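Local atomic coordinates of aquaporin AqpM (Methanothermobacter marburgensis str. Marburg, PDB entry 2F2B), a protein that forms a homotetrameric membrane channel that lets water move in both directions under osmotic drive, with a transient increase in initial glycerol flux. Residues T5-A10 with V101-A106; G110-S115 with P206-M211; F155-T160 with I177-T182. All blocks are in the same frame, centred on the assembly; numbering follows the deposited sequence.

Contact 1. Residues T5-A10 with V101-A106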
ATOM      1  N   THR A   5      32.307  13.395  -6.744  1.00 18.74           N
ATOM      2  CA  THR A   5      31.573  14.644  -6.911  1.00 19.98           C
ATOM      3  C   THR A   5      30.133  14.358  -7.337  1.00 18.24           C
ATOM      4  O   THR A   5      29.188  14.880  -6.748  1.00 18.91           O
ATOM      5  CB  THR A   5      32.238  15.551  -7.973  1.00 21.28           C
ATOM      6  OG1 THR A   5      33.505  16.004  -7.481  1.00 24.10           O
ATOM      7  CG2 THR A   5      31.359  16.757  -8.276  1.00 22.42           C
ATOM      8  N   LYS A   6      29.973  13.522  -8.355  1.00 17.87           N
ATOM      9  CA  LYS A   6      28.641  13.177  -8.839  1.00 18.16           C
ATOM     10  C   LYS A   6      27.873  12.337  -7.824  1.00 18.31           C
ATOM     11  O   LYS A   6      26.650  12.459  -7.704  1.00 16.83           O
ATOM     12  CB  LYS A   6      28.746  12.442 -10.175  1.00 19.83           C
ATOM     13  CG  LYS A   6      29.140  13.367 -11.322  1.00 20.90           C
ATOM     14  CD  LYS A   6      29.312  12.616 -12.627  1.00 23.82           C
ATOM     15  CE  LYS A   6      29.571  13.585 -13.774  1.00 25.50           C
ATOM     16  NZ  LYS A   6      29.805  12.869 -15.057  1.00 28.08           N
ATOM     17  N   ARG A   7      28.583  11.486  -7.091  1.00 15.89           N
ATOM     18  CA  ARG A   7      27.935  10.655  -6.086  1.00 16.11           C
ATOM     19  C   ARG A   7      27.436  11.507  -4.922  1.00 15.94           C
ATOM     20  O   ARG A   7      26.384  11.224  -4.348  1.00 15.09           O
ATOM     21  CB  ARG A   7      28.889   9.558  -5.606  1.00 15.60           C
ATOM     22  CG  ARG A   7      29.028   8.434  -6.628  1.00 17.02           C
ATOM     23  CD  ARG A   7      29.799   7.247  -6.093  1.00 18.08           C
ATOM     24  NE  ARG A   7      31.235   7.505  -6.007  1.00 19.52           N
ATOM     25  CZ  ARG A   7      31.939   7.430  -4.885  1.00 21.35           C
ATOM     26  NH1 ARG A   7      31.339   7.107  -3.746  1.00 19.88           N
ATOM     27  NH2 ARG A   7      33.248   7.657  -4.903  1.00 19.93           N
ATOM     28  N   CYS A   8      28.176  12.558  -4.581  1.00 15.44           N
ATOM     29  CA  CYS A   8      27.751  13.446  -3.504  1.00 15.50           C
ATOM     30  C   CYS A   8      26.547  14.262  -3.971  1.00 15.09           C
ATOM     31  O   CYS A   8      25.641  14.548  -3.187  1.00 13.62           O
ATOM     32  CB  CYS A   8      28.893  14.372  -3.079  1.00 17.00           C
ATOM     33  SG  CYS A   8      30.108  13.569  -2.003  1.00 20.47           S
ATOM     34  N   ILE A   9      26.534  14.640  -5.245  1.00 13.85           N
ATOM     35  CA  ILE A   9      25.401  15.385  -5.780  1.00 14.58           C
ATOM     36  C   ILE A   9      24.169  14.475  -5.700  1.00 14.73           C
ATOM     37  O   ILE A   9      23.075  14.921  -5.348  1.00 13.56           O
ATOM     38  CB  ILE A   9      25.641  15.810  -7.248  1.00 16.25           C
ATOM     39  CG1 ILE A   9      26.746  16.868  -7.307  1.00 17.78           C
ATOM     40  CG2 ILE A   9      24.351  16.362  -7.853  1.00 17.36           C
ATOM     41  CD1 ILE A   9      27.172  17.230  -8.727  1.00 17.46           C
ATOM     42  N   ALA A  10      24.360  13.194  -6.007  1.00 13.16           N
ATOM     43  CA  ALA A  10      23.265  12.229  -5.949  1.00 13.23           C
ATOM     44  C   ALA A  10      22.753  12.083  -4.514  1.00 12.90           C
ATOM     45  O   ALA A  10      21.548  12.022  -4.290  1.00 13.03           O
ATOM     46  CB  ALA A  10      23.724  10.875  -6.482  1.00 12.59           C
ATOM     47  N   VAL A 101      32.553  11.260   5.586  1.00 17.63           N
ATOM     48  CA  VAL A 101      32.254  12.669   5.818  1.00 17.88           C
ATOM     49  C   VAL A 101      31.670  13.353   4.578  1.00 17.34           C
ATOM     50  O   VAL A 101      30.713  14.119   4.683  1.00 17.52           O
ATOM     51  CB  VAL A 101      33.503  13.436   6.313  1.00 18.10           C
ATOM     52  CG1 VAL A 101      33.194  14.921   6.430  1.00 18.46           C
ATOM     53  CG2 VAL A 101      33.932  12.886   7.669  1.00 19.49           C
ATOM     54  N   PRO A 102      32.243  13.099   3.389  1.00 17.75           N
ATOM     55  CA  PRO A 102      31.709  13.724   2.174  1.00 17.79           C
ATOM     56  C   PRO A 102      30.227  13.377   1.978  1.00 17.11           C
ATOM     57  O   PRO A 102      29.413  14.249   1.676  1.00 15.45           O
ATOM     58  CB  PRO A 102      32.588  13.140   1.075  1.00 19.07           C
ATOM     59  CG  PRO A 102      33.916  13.022   1.760  1.00 19.99           C
ATOM     60  CD  PRO A 102      33.541  12.452   3.116  1.00 19.00           C
ATOM     61  N   TYR A 103      29.884  12.105   2.155  1.00 15.42           N
ATOM     62  CA  TYR A 103      28.492  11.680   2.003  1.00 14.63           C
ATOM     63  C   TYR A 103      27.582  12.324   3.043  1.00 14.14           C
ATOM     64  O   TYR A 103      26.502  12.813   2.710  1.00 13.26           O
ATOM     65  CB  TYR A 103      28.366  10.157   2.113  1.00 14.31           C
ATOM     66  CG  TYR A 103      28.375   9.423   0.790  1.00 15.11           C
ATOM     67  CD1 TYR A 103      27.562   8.307   0.594  1.00 14.59           C
ATOM     68  CD2 TYR A 103      29.211   9.823  -0.254  1.00 14.92           C
ATOM     69  CE1 TYR A 103      27.581   7.603  -0.606  1.00 14.76           C
ATOM     70  CE2 TYR A 103      29.237   9.126  -1.459  1.00 14.95           C
ATOM     71  CZ  TYR A 103      28.421   8.016  -1.628  1.00 14.66           C
ATOM     72  OH  TYR A 103      28.451   7.311  -2.806  1.00 15.74           O
ATOM     73  N   ILE A 104      28.011  12.330   4.303  1.00 13.55           N
ATOM     74  CA  ILE A 104      27.192  12.911   5.363  1.00 14.33           C
ATOM     75  C   ILE A 104      26.943  14.400   5.144  1.00 15.51           C
ATOM     76  O   ILE A 104      25.833  14.887   5.361  1.00 13.89           O
ATOM     77  CB  ILE A 104      27.826  12.670   6.758  1.00 14.44           C
ATOM     78  CG1 ILE A 104      27.822  11.168   7.066  1.00 14.84           C
ATOM     79  CG2 ILE A 104      27.054  13.436   7.833  1.00 13.39           C
ATOM     80  CD1 ILE A 104      28.354  10.807   8.446  1.00 16.51           C
ATOM     81  N   ILE A 105      27.966  15.130   4.709  1.00 15.27           N
ATOM     82  CA  ILE A 105      27.786  16.557   4.462  1.00 15.45           C
ATOM     83  C   ILE A 105      26.757  16.762   3.353  1.00 13.85           C
ATOM     84  O   ILE A 105      25.876  17.615   3.462  1.00 14.67           O
ATOM     85  CB  ILE A 105      29.119  17.237   4.068  1.00 17.18           C
ATOM     86  CG1 ILE A 105      30.048  17.277   5.285  1.00 20.18           C
ATOM     87  CG2 ILE A 105      28.859  18.650   3.547  1.00 18.54           C
ATOM     88  CD1 ILE A 105      31.411  17.890   5.006  1.00 22.30           C
ATOM     89  N   ALA A 106      26.861  15.966   2.291  1.00 13.72           N
ATOM     90  CA  ALA A 106      25.928  16.068   1.174  1.00 13.04           C
ATOM     91  C   ALA A 106      24.505  15.776   1.643  1.00 12.54           C
ATOM     92  O   ALA A 106      23.557  16.429   1.209  1.00 12.72           O
ATOM     93  CB  ALA A 106      26.321  15.090   0.064  1.00 12.88           C
TER
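The guanidinium group of Arg7 and the phenol ring of Tyr103 meet at an inclination, their planes 51° apart. The Tyr103 hydroxyl lies at the guanidinium edge, slightly out of its plane, and Arg7 NH1 donates a hydrogen bond to Tyr103 OH (3.0 Å, N-H...O angle 147°). Arg7 CD passes 3.6 Å from Tyr103 OH, and the bend that follows at chi3 (-74°) folds the guanidinium back beside the hydroxyl. Tyr103 OH is also hydrogen-bonded to Ser77 O, while Arg7 NH2 makes a salt bridge with Glu99, so both polar ends are anchored beyond the pair. His80 meets the Tyr103 ring edge-to-face, and the Phe95 ring lies against it too. The contact belongs to the aquaporin bundle, joining the start of helix 4-33 to the start of helix 100-122 on the predicted cytoplasmic side. One residue along the helix, Cys8 SG approaches the tyrosine obliquely, 4.2 Å from Tyr103 CD2 and 5.4 Å from the ring centroid, a sulfur-aromatic contact. The same sulfur rests 4.0 Å from Pro102 CB. Where the backbones come nearest, Ala106 CB sits 3.4 Å from Cys8 O and 4.1 Å from Cys8 CB.

Contact 2. Residues G110-S115 with P206-M211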
ATOM      1  N   GLY A 110      21.422  18.345   1.647  1.00 13.61           N
ATOM      2  CA  GLY A 110      20.239  17.985   0.883  1.00 13.13           C
ATOM      3  C   GLY A 110      18.977  18.065   1.722  1.00 12.78           C
ATOM      4  O   GLY A 110      17.938  18.538   1.258  1.00 12.49           O
ATOM      5  N   ALA A 111      19.064  17.596   2.962  1.00 12.27           N
ATOM      6  CA  ALA A 111      17.923  17.618   3.872  1.00 12.17           C
ATOM      7  C   ALA A 111      17.508  19.052   4.181  1.00 13.22           C
ATOM      8  O   ALA A 111      16.318  19.375   4.209  1.00 12.48           O
ATOM      9  CB  ALA A 111      18.268  16.887   5.160  1.00 12.47           C
ATOM     10  N   ALA A 112      18.491  19.913   4.421  1.00 13.82           N
ATOM     11  CA  ALA A 112      18.207  21.311   4.723  1.00 14.18           C
ATOM     12  C   ALA A 112      17.530  22.002   3.539  1.00 13.09           C
ATOM     13  O   ALA A 112      16.568  22.746   3.716  1.00 12.91           O
ATOM     14  CB  ALA A 112      19.503  22.045   5.091  1.00 15.09           C
ATOM     15  N   PHE A 113      18.027  21.752   2.331  1.00 13.90           N
ATOM     16  CA  PHE A 113      17.452  22.370   1.140  1.00 15.26           C
ATOM     17  C   PHE A 113      16.064  21.791   0.838  1.00 15.27           C
ATOM     18  O   PHE A 113      15.163  22.510   0.409  1.00 14.97           O
ATOM     19  CB  PHE A 113      18.375  22.161  -0.065  1.00 18.01           C
ATOM     20  CG  PHE A 113      18.099  23.094  -1.212  1.00 23.93           C
ATOM     21  CD1 PHE A 113      18.077  22.617  -2.520  1.00 25.63           C
ATOM     22  CD2 PHE A 113      17.886  24.454  -0.992  1.00 26.08           C
ATOM     23  CE1 PHE A 113      17.842  23.479  -3.595  1.00 28.01           C
ATOM     24  CE2 PHE A 113      17.651  25.325  -2.059  1.00 27.44           C
ATOM     25  CZ  PHE A 113      17.630  24.834  -3.363  1.00 28.45           C
ATOM     26  N   GLY A 114      15.897  20.490   1.061  1.00 14.65           N
ATOM     27  CA  GLY A 114      14.606  19.870   0.807  1.00 14.81           C
ATOM     28  C   GLY A 114      13.522  20.484   1.673  1.00 15.00           C
ATOM     29  O   GLY A 114      12.417  20.775   1.203  1.00 15.17           O
ATOM     30  N   SER A 115      13.843  20.686   2.947  1.00 13.53           N
ATOM     31  CA  SER A 115      12.901  21.274   3.893  1.00 14.32           C
ATOM     32  C   SER A 115      12.604  22.724   3.504  1.00 14.66           C
ATOM     33  O   SER A 115      11.460  23.167   3.544  1.00 14.81           O
ATOM     34  CB  SER A 115      13.487  21.224   5.309  1.00 14.99           C
ATOM     35  OG  SER A 115      12.561  21.708   6.264  1.00 17.44           O
ATOM     36  N   PRO A 206      14.637  19.679   8.901  1.00 13.83           N
ATOM     37  CA  PRO A 206      13.470  20.321   9.512  1.00 14.21           C
ATOM     38  C   PRO A 206      13.845  21.139  10.754  1.00 14.55           C
ATOM     39  O   PRO A 206      13.298  22.217  10.979  1.00 14.71           O
ATOM     40  CB  PRO A 206      12.567  19.135   9.840  1.00 15.30           C
ATOM     41  CG  PRO A 206      12.864  18.188   8.712  1.00 14.91           C
ATOM     42  CD  PRO A 206      14.373  18.251   8.639  1.00 14.79           C
ATOM     43  N   TYR A 207      14.770  20.624  11.560  1.00 14.50           N
ATOM     44  CA  TYR A 207      15.205  21.339  12.763  1.00 14.67           C
ATOM     45  C   TYR A 207      15.775  22.703  12.387  1.00 15.71           C
ATOM     46  O   TYR A 207      15.426  23.719  12.991  1.00 16.44           O
ATOM     47  CB  TYR A 207      16.275  20.536  13.510  1.00 15.02           C
ATOM     48  CG  TYR A 207      15.744  19.557  14.540  1.00 14.50           C
ATOM     49  CD1 TYR A 207      14.502  18.934  14.381  1.00 14.33           C
ATOM     50  CD2 TYR A 207      16.504  19.231  15.663  1.00 13.68           C
ATOM     51  CE1 TYR A 207      14.034  18.012  15.322  1.00 14.06           C
ATOM     52  CE2 TYR A 207      16.050  18.315  16.602  1.00 15.05           C
ATOM     53  CZ  TYR A 207      14.817  17.708  16.429  1.00 14.77           C
ATOM     54  OH  TYR A 207      14.377  16.801  17.366  1.00 16.42           O
ATOM     55  N   LEU A 208      16.654  22.719  11.390  1.00 15.60           N
ATOM     56  CA  LEU A 208      17.279  23.961  10.942  1.00 17.58           C
ATOM     57  C   LEU A 208      16.246  24.965  10.437  1.00 17.96           C
ATOM     58  O   LEU A 208      16.226  26.122  10.869  1.00 17.90           O
ATOM     59  CB  LEU A 208      18.300  23.675   9.837  1.00 18.59           C
ATOM     60  CG  LEU A 208      19.053  24.888   9.272  1.00 19.62           C
ATOM     61  CD1 LEU A 208      19.806  25.586  10.397  1.00 21.52           C
ATOM     62  CD2 LEU A 208      20.016  24.447   8.179  1.00 20.88           C
ATOM     63  N   ASN A 209      15.380  24.526   9.531  1.00 16.46           N
ATOM     64  CA  ASN A 209      14.370  25.416   8.989  1.00 16.21           C
ATOM     65  C   ASN A 209      13.315  25.845  10.009  1.00 16.74           C
ATOM     66  O   ASN A 209      12.821  26.974   9.949  1.00 17.55           O
ATOM     67  CB  ASN A 209      13.723  24.784   7.754  1.00 16.55           C
ATOM     68  CG  ASN A 209      14.669  24.754   6.561  1.00 15.87           C
ATOM     69  OD1 ASN A 209      15.476  23.833   6.406  1.00 18.06           O
ATOM     70  ND2 ASN A 209      14.591  25.780   5.729  1.00 14.95           N
ATOM     71  N   ASP A 210      12.973  24.964  10.948  1.00 16.50           N
ATOM     72  CA  ASP A 210      11.997  25.318  11.976  1.00 18.13           C
ATOM     73  C   ASP A 210      12.566  26.435  12.844  1.00 19.73           C
ATOM     74  O   ASP A 210      11.845  27.338  13.275  1.00 19.71           O
ATOM     75  CB  ASP A 210      11.666  24.121  12.873  1.00 17.67           C
ATOM     76  CG  ASP A 210      10.573  23.242  12.299  1.00 19.26           C
ATOM     77  OD1 ASP A 210       9.802  23.734  11.451  1.00 19.60           O
ATOM     78  OD2 ASP A 210      10.474  22.067  12.711  1.00 19.10           O
ATOM     79  N   MET A 211      13.866  26.360  13.106  1.00 21.25           N
ATOM     80  CA  MET A 211      14.534  27.365  13.919  1.00 24.60           C
ATOM     81  C   MET A 211      14.524  28.719  13.217  1.00 26.15           C
ATOM     82  O   MET A 211      14.185  29.738  13.816  1.00 26.61           O
ATOM     83  CB  MET A 211      15.977  26.935  14.191  1.00 25.54           C
ATOM     84  CG  MET A 211      16.858  28.034  14.764  1.00 30.55           C
ATOM     85  SD  MET A 211      18.553  27.479  15.013  1.00 36.16           S
ATOM     86  CE  MET A 211      19.207  27.609  13.357  1.00 34.36           C
TER
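Ser115 turns its small side chain straight at the helix carrying Pro206 and Asn209, and following it outward shows how two helices can approach with little bulk between them. Its CB already faces the Asn209 side chain, 3.9 Å from Asn209 CG. With OG anti to the backbone N (chi1 -176°), the hydroxyl is carried across the gap and ends between two residues of the facing turn. On the asparagine side Ser115 OG lies 3.6 Å from Asn209 CB. On the proline side Ser115 OG is 3.6 Å from Pro206 CA, with the far corner of the ring, Pro206 CG, 4.3 Å from Ser115 OG. The proline's CB points away from the crossing, and it is the backbone CA that faces the serine. Here, too, the main chains are nearest: the CA atoms of Ser115 and Pro206 are 5.7 Å apart. One turn back, Ala112 extends the seam with a purely apolar touch, its CB 3.9 Å from Leu208 CD2. Leu132, from a loop, touches both Ser115 and Asn209, and Val19 of helix 4-33 touches the serine. The axes of the two short segments pass 8.5 Å apart at a crossing angle of -47°, with the small Ala112 and Ser115 on one side of the crossing. Pro206 marks a kink in helix 200-214, because its ring nitrogen has no hydrogen to give to the preceding turn. That helix starts within the second NPA motif, so the arrangement is the aquaporin one in which a short pore-loop helix is packed against a long membrane-spanning helix.

Contact 3. Residues F155-T160 with I177-T182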
ATOM      1  N   PHE A 155      17.526  -0.263  13.676  1.00 10.12           N
ATOM      2  CA  PHE A 155      18.078  -1.613  13.643  1.00 10.88           C
ATOM      3  C   PHE A 155      17.358  -2.387  12.534  1.00 10.27           C
ATOM      4  O   PHE A 155      17.995  -3.036  11.702  1.00 10.09           O
ATOM      5  CB  PHE A 155      17.858  -2.319  14.989  1.00 12.01           C
ATOM      6  CG  PHE A 155      18.348  -3.743  15.020  1.00 13.57           C
ATOM      7  CD1 PHE A 155      19.643  -4.043  15.439  1.00 15.74           C
ATOM      8  CD2 PHE A 155      17.515  -4.786  14.623  1.00 16.08           C
ATOM      9  CE1 PHE A 155      20.101  -5.366  15.463  1.00 17.43           C
ATOM     10  CE2 PHE A 155      17.963  -6.111  14.641  1.00 17.29           C
ATOM     11  CZ  PHE A 155      19.259  -6.399  15.063  1.00 17.67           C
ATOM     12  N   LEU A 156      16.028  -2.319  12.518  1.00 10.06           N
ATOM     13  CA  LEU A 156      15.267  -3.026  11.486  1.00  8.84           C
ATOM     14  C   LEU A 156      15.632  -2.511  10.099  1.00  9.33           C
ATOM     15  O   LEU A 156      15.843  -3.295   9.171  1.00  7.80           O
ATOM     16  CB  LEU A 156      13.757  -2.872  11.707  1.00  9.27           C
ATOM     17  CG  LEU A 156      12.901  -3.520  10.607  1.00  8.27           C
ATOM     18  CD1 LEU A 156      13.229  -5.007  10.510  1.00  8.62           C
ATOM     19  CD2 LEU A 156      11.420  -3.321  10.902  1.00  8.93           C
ATOM     20  N   LEU A 157      15.699  -1.190   9.955  1.00  8.40           N
ATOM     21  CA  LEU A 157      16.053  -0.597   8.669  1.00  9.32           C
ATOM     22  C   LEU A 157      17.402  -1.109   8.172  1.00  9.81           C
ATOM     23  O   LEU A 157      17.518  -1.585   7.043  1.00  8.51           O
ATOM     24  CB  LEU A 157      16.106   0.931   8.777  1.00 10.28           C
ATOM     25  CG  LEU A 157      16.701   1.674   7.570  1.00  9.70           C
ATOM     26  CD1 LEU A 157      15.915   1.335   6.301  1.00 11.11           C
ATOM     27  CD2 LEU A 157      16.676   3.176   7.830  1.00 12.04           C
ATOM     28  N   MET A 158      18.420  -1.022   9.021  1.00  9.93           N
ATOM     29  CA  MET A 158      19.763  -1.445   8.628  1.00 10.60           C
ATOM     30  C   MET A 158      19.919  -2.945   8.370  1.00 10.57           C
ATOM     31  O   MET A 158      20.605  -3.340   7.426  1.00 10.38           O
ATOM     32  CB  MET A 158      20.781  -0.996   9.678  1.00 11.06           C
ATOM     33  CG  MET A 158      22.240  -1.093   9.223  1.00 12.96           C
ATOM     34  SD  MET A 158      22.668   0.084   7.902  1.00 16.61           S
ATOM     35  CE  MET A 158      23.609  -0.951   6.820  1.00 17.48           C
ATOM     36  N   ILE A 159      19.297  -3.785   9.192  1.00  9.68           N
ATOM     37  CA  ILE A 159      19.434  -5.224   8.974  1.00 10.82           C
ATOM     38  C   ILE A 159      18.750  -5.616   7.662  1.00 10.48           C
ATOM     39  O   ILE A 159      19.179  -6.545   6.975  1.00 10.45           O
ATOM     40  CB  ILE A 159      18.877  -6.048  10.173  1.00 11.47           C
ATOM     41  CG1 ILE A 159      19.524  -7.441  10.172  1.00 13.90           C
ATOM     42  CG2 ILE A 159      17.354  -6.165  10.098  1.00 12.80           C
ATOM     43  CD1 ILE A 159      19.261  -8.257  11.424  1.00 15.40           C
ATOM     44  N   THR A 160      17.704  -4.881   7.291  1.00 10.12           N
ATOM     45  CA  THR A 160      17.005  -5.146   6.041  1.00  8.32           C
ATOM     46  C   THR A 160      17.927  -4.721   4.893  1.00 10.16           C
ATOM     47  O   THR A 160      18.074  -5.438   3.904  1.00 10.34           O
ATOM     48  CB  THR A 160      15.674  -4.359   5.974  1.00  9.70           C
ATOM     49  OG1 THR A 160      14.829  -4.780   7.052  1.00  9.91           O
ATOM     50  CG2 THR A 160      14.956  -4.613   4.647  1.00 10.00           C
ATOM     51  N   ILE A 177      12.317  -1.044  -3.385  1.00  7.58           N
ATOM     52  CA  ILE A 177      10.962  -1.137  -2.864  1.00  9.30           C
ATOM     53  C   ILE A 177      10.898  -1.720  -1.455  1.00  8.50           C
ATOM     54  O   ILE A 177      10.127  -1.243  -0.624  1.00  8.61           O
ATOM     55  CB  ILE A 177      10.031  -1.933  -3.836  1.00 10.57           C
ATOM     56  CG1 ILE A 177       8.575  -1.815  -3.365  1.00  9.56           C
ATOM     57  CG2 ILE A 177      10.452  -3.393  -3.920  1.00 10.82           C
ATOM     58  CD1 ILE A 177       8.076  -0.381  -3.288  1.00 13.40           C
ATOM     59  N   ILE A 178      11.723  -2.721  -1.162  1.00  7.92           N
ATOM     60  CA  ILE A 178      11.692  -3.310   0.171  1.00  9.28           C
ATOM     61  C   ILE A 178      12.189  -2.330   1.234  1.00  9.13           C
ATOM     62  O   ILE A 178      11.601  -2.226   2.312  1.00 10.02           O
ATOM     63  CB  ILE A 178      12.521  -4.617   0.215  1.00 10.42           C
ATOM     64  CG1 ILE A 178      11.899  -5.638  -0.749  1.00  9.78           C
ATOM     65  CG2 ILE A 178      12.577  -5.169   1.635  1.00 11.25           C
ATOM     66  CD1 ILE A 178      10.373  -5.800  -0.599  1.00 10.82           C
ATOM     67  N   ILE A 179      13.265  -1.608   0.938  1.00  9.07           N
ATOM     68  CA  ILE A 179      13.789  -0.644   1.898  1.00  8.73           C
ATOM     69  C   ILE A 179      12.755   0.456   2.152  1.00  8.72           C
ATOM     70  O   ILE A 179      12.504   0.831   3.299  1.00  9.40           O
ATOM     71  CB  ILE A 179      15.121  -0.034   1.398  1.00  8.62           C
ATOM     72  CG1 ILE A 179      16.202  -1.121   1.385  1.00  9.45           C
ATOM     73  CG2 ILE A 179      15.550   1.122   2.303  1.00 10.10           C
ATOM     74  CD1 ILE A 179      17.516  -0.697   0.739  1.00  7.96           C
ATOM     75  N   GLY A 180      12.140   0.958   1.086  1.00  7.81           N
ATOM     76  CA  GLY A 180      11.136   1.996   1.250  1.00  9.49           C
ATOM     77  C   GLY A 180       9.933   1.541   2.065  1.00  8.32           C
ATOM     78  O   GLY A 180       9.475   2.253   2.964  1.00  8.47           O
ATOM     79  N   LEU A 181       9.406   0.356   1.761  1.00  8.97           N
ATOM     80  CA  LEU A 181       8.247  -0.140   2.495  1.00  8.75           C
ATOM     81  C   LEU A 181       8.600  -0.442   3.950  1.00  8.29           C
ATOM     82  O   LEU A 181       7.772  -0.275   4.843  1.00  7.85           O
ATOM     83  CB  LEU A 181       7.671  -1.387   1.809  1.00  9.02           C
ATOM     84  CG  LEU A 181       7.095  -1.137   0.411  1.00  9.45           C
ATOM     85  CD1 LEU A 181       6.553  -2.442  -0.160  1.00  9.24           C
ATOM     86  CD2 LEU A 181       5.979  -0.080   0.482  1.00 10.54           C
ATOM     87  N   THR A 182       9.833  -0.870   4.196  1.00  7.91           N
ATOM     88  CA  THR A 182      10.249  -1.152   5.565  1.00  7.90           C
ATOM     89  C   THR A 182      10.195   0.147   6.374  1.00  7.99           C
ATOM     90  O   THR A 182       9.724   0.164   7.510  1.00  8.37           O
ATOM     91  CB  THR A 182      11.665  -1.748   5.594  1.00  8.12           C
ATOM     92  OG1 THR A 182      11.653  -2.998   4.897  1.00 10.52           O
ATOM     93  CG2 THR A 182      12.120  -1.993   7.030  1.00  9.19           C
TER
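This is antiparallel packing between two helices close in the chain, helix 143-166 and helix 175-194, held by methyl groups and two threonines in a wholly buried setting. The axes are 9.9 Å apart, and all six touching residues lie inside the tetramer. At the centre Thr160 and Thr182 lie alongside each other, head to tail, each offering its methyl to the other's hydroxyl: Thr160 CG2 is 3.7 Å from Thr182 OG1, and Thr182 CG2 is 3.9 Å from Thr160 OG1. The reciprocity follows from a shared torsion, chi1 close to -60° in both, which sets CG2 anti to the backbone N and keeps OG1 beside it. Each hydroxyl thereby bonds back to its own helix, Thr160 OG1 to Leu156 O at 2.8 Å and Thr182 OG1 to Ile178 O at 2.7 Å. Each of these carbonyls also accepts the threonine's backbone N-H, from the opposite face of its plane. Both hydroxyls thus give their hydrogen bonds to their own helices, and across the gap they meet methyl groups. The Thr160 and Ile178 side chains cross nearly perpendicular, CG2 to CG2 at 3.9 Å, while Thr182 CG2 reaches Leu156 CG at 4.0 Å. On another flank Leu157 CD1 meets Ile179 CG2, also at 4.0 Å, and a bound glycerol, probably from the crystallisation liquor, lies near the Leu157 side chain. Ala68 of a neighbouring subunit packs on both threonines, with Phe21 and Tyr71 of that subunit on Leu156 and Ile178. The arrangement is that of a transmembrane helical hairpin at the subunit interface of an aquaporin tetramer.

How the contacts relate
Contacts 1 and 2 are two crossings of one helix: helix 100-122 meets helix 4-33 near its start and helix 200-214 further along, with 17 Å between the contact centres. Contact 3 stands apart, its centre 22 Å from that of contact 1 and 24 Å from that of contact 2, and its nearest atoms about 12 and 14 Å from theirs. It is nested in the loop closed by contact 2 and lies across the chain's centre from it, yet helix 175-194 leads directly to helix 200-214 through the second NPA motif. A glycerol lies about 4 Å from a side chain of contact 3, which also faces a neighbouring subunit; no other subunit touches contact 2.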